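Local atomic coordinates of GH3 beta-N-acetylglucosaminidase (Paenibacillaceae, PDB entry 6K5J), a protein that hydrolyses terminal N-acetylglucosamine residues from beta-linked sugars as a glycoside hydrolase of family 3. Residues Ile46-Arg51 against Leu78-Asp83. Sequence-based numbering, arbitrary orientation.
With NAG (2-acetamido-2-deoxy-beta-D-glucopyranose), chain B.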
# COMPACT_ATOMS: atom_id res chain seq x y z
N ILE A 46 5.25 -15.62 7.43
CA ILE A 46 4.25 -15.85 6.39
C ILE A 46 3.71 -14.49 5.97
O ILE A 46 3.47 -13.64 6.83
CB ILE A 46 3.10 -16.74 6.89
CG1 ILE A 46 3.61 -18.12 7.31
CG2 ILE A 46 1.97 -16.84 5.84
CD1 ILE A 46 4.04 -18.99 6.12
N ILE A 47 3.53 -14.28 4.67
CA ILE A 47 2.83 -13.10 4.17
C ILE A 47 1.53 -13.54 3.51
O ILE A 47 1.52 -14.49 2.72
CB ILE A 47 3.70 -12.28 3.19
CG1 ILE A 47 2.88 -11.10 2.62
CG2 ILE A 47 4.28 -13.16 2.07
CD1 ILE A 47 3.69 -10.02 1.93
N TYR A 48 0.44 -12.85 3.84
CA TYR A 48 -0.88 -13.11 3.27
C TYR A 48 -1.12 -12.23 2.03
O TYR A 48 -0.71 -11.07 1.99
CB TYR A 48 -1.99 -12.79 4.28
CG TYR A 48 -2.17 -13.76 5.44
CD1 TYR A 48 -1.81 -15.10 5.33
CD2 TYR A 48 -2.75 -13.32 6.63
CE1 TYR A 48 -2.02 -15.98 6.40
CE2 TYR A 48 -2.95 -14.19 7.69
CZ TYR A 48 -2.58 -15.51 7.57
OH TYR A 48 -2.79 -16.37 8.62
N PHE A 49 -1.84 -12.80 1.06
CA PHE A 49 -2.42 -12.05 -0.06
C PHE A 49 -3.93 -12.32 -0.11
O PHE A 49 -4.47 -13.05 0.72
CB PHE A 49 -1.70 -12.39 -1.37
CG PHE A 49 -0.30 -11.85 -1.41
CD1 PHE A 49 0.74 -12.56 -0.83
CD2 PHE A 49 -0.04 -10.59 -1.93
CE1 PHE A 49 2.03 -12.05 -0.81
CE2 PHE A 49 1.25 -10.06 -1.91
CZ PHE A 49 2.29 -10.80 -1.36
N ARG A 50 -4.60 -11.68 -1.08
CA ARG A 50 -6.06 -11.80 -1.21
C ARG A 50 -6.51 -13.27 -1.24
O ARG A 50 -7.57 -13.62 -0.71
CB ARG A 50 -6.52 -11.06 -2.47
CG ARG A 50 -8.04 -11.04 -2.71
CD ARG A 50 -8.43 -9.94 -3.74
NE ARG A 50 -7.96 -8.63 -3.33
CZ ARG A 50 -8.66 -7.78 -2.57
NH1 ARG A 50 -9.88 -8.08 -2.16
NH2 ARG A 50 -8.14 -6.61 -2.23
N ARG A 51 -5.70 -14.14 -1.86
CA ARG A 51 -6.01 -15.57 -1.96
C ARG A 51 -6.14 -16.25 -0.60
O ARG A 51 -6.78 -17.30 -0.50
CB ARG A 51 -4.94 -16.29 -2.78
CG ARG A 51 -3.54 -16.16 -2.14
CD ARG A 51 -2.41 -16.74 -3.00
NE ARG A 51 -1.12 -16.56 -2.32
CZ ARG A 51 -0.06 -15.93 -2.83
NH1 ARG A 51 -0.09 -15.44 -4.07
NH2 ARG A 51 1.04 -15.81 -2.10
N LEU A 78 5.63 -17.52 14.46
CA LEU A 78 5.75 -16.88 13.16
C LEU A 78 5.40 -15.39 13.20
O LEU A 78 4.45 -14.98 13.87
CB LEU A 78 4.83 -17.55 12.15
CG LEU A 78 5.08 -19.02 11.82
CD1 LEU A 78 3.85 -19.59 11.15
CD2 LEU A 78 6.30 -19.13 10.92
N LEU A 79 6.15 -14.60 12.43
CA LEU A 79 5.61 -13.34 11.95
C LEU A 79 4.60 -13.62 10.83
O LEU A 79 4.83 -14.46 9.96
CB LEU A 79 6.74 -12.43 11.43
CG LEU A 79 7.66 -11.85 12.51
CD1 LEU A 79 8.95 -11.30 11.89
CD2 LEU A 79 6.92 -10.77 13.31
N ILE A 80 3.48 -12.91 10.87
CA ILE A 80 2.43 -13.04 9.86
C ILE A 80 2.12 -11.63 9.38
O ILE A 80 1.62 -10.80 10.15
CB ILE A 80 1.19 -13.76 10.41
CG1 ILE A 80 1.55 -15.20 10.80
CG2 ILE A 80 0.06 -13.77 9.38
CD1 ILE A 80 0.38 -16.03 11.33
N SER A 81 2.43 -11.35 8.11
CA SER A 81 2.37 -10.01 7.56
C SER A 81 1.37 -9.94 6.41
O SER A 81 0.75 -10.94 6.03
CB SER A 81 3.75 -9.53 7.11
OG SER A 81 3.74 -8.11 6.97
N ILE A 82 1.26 -8.75 5.83
CA ILE A 82 0.22 -8.42 4.86
C ILE A 82 0.53 -7.03 4.32
O ILE A 82 1.24 -6.26 4.96
CB ILE A 82 -1.18 -8.48 5.56
CG1 ILE A 82 -2.33 -8.38 4.54
CG2 ILE A 82 -1.31 -7.36 6.62
CD1 ILE A 82 -3.70 -8.63 5.17
N ASP A 83 0.02 -6.72 3.12
CA ASP A 83 0.10 -5.35 2.58
C ASP A 83 -1.24 -4.64 2.80
O ASP A 83 -2.01 -4.42 1.87
CB ASP A 83 0.44 -5.35 1.10
CG ASP A 83 1.77 -5.96 0.81
OD1 ASP A 83 2.77 -5.54 1.45
OD2 ASP A 83 1.82 -6.85 -0.07
C1 NAG B . 6.19 -5.32 -3.60
C2 NAG B . 5.77 -3.90 -3.15
C3 NAG B . 5.75 -3.79 -1.61
C4 NAG B . 5.00 -4.95 -0.98
C5 NAG B . 5.59 -6.26 -1.47
C6 NAG B . 4.92 -7.49 -0.91
C7 NAG B . 6.29 -1.80 -4.33
C8 NAG B . 7.40 -0.90 -4.82
N2 NAG B . 6.68 -2.92 -3.71
O1 NAG B . 5.90 -5.44 -4.96
O3 NAG B . 5.15 -2.56 -1.22
O4 NAG B . 5.10 -4.89 0.44
O5 NAG B . 5.43 -6.31 -2.90
O6 NAG B . 3.60 -7.65 -1.43
O7 NAG B . 5.11 -1.52 -4.48
O HOH W 1 -0.16 -8.67 0.96
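Ile46 pairs through its N and O: N donates to Leu79 O (2.8 Å) and O accepts from Ser81 N in parallel pairing, while its CG1 packs against Leu78 CD1 at 4.1 Å. Ile47, on the other face with Ser81, is fully extended (chi1 176°, chi2 165°), carrying CD1 to within 4.0 Å of C6 of the bound N-acetylglucosamine. Tyr48 N donates to Ser81 O (2.9 Å), tilted 33° from the carbonyl plane, and its ring takes Ile80 CG2 over one face in a CH-pi contact, 3.9 Å from methyl to centroid. Since Tyr48 OH also bonds Ser63 OG, an alanine here would probably leave Ser63 OG without this partner and Ile80 CG2 without the ring face it rests on. A water joins Tyr48 O to Asp83 N and OD2; the sugar's O4 donates to Asp83 OD1 (2.6 Å) and its O6 to OD2 (a very short 2.4 Å). Phe49 sets its ring edge beside O6. Arg91 salt-bridges Asp83 OD2, probably helping to hold the carboxylate, consistent with a sugar site at the C-terminal strand ends of the family's TIM barrel. Helix 56-72 makes the beta-alpha-beta crossover, packing on Tyr48 and Ile80; strand 21-23 flanks 45-47 on its other side.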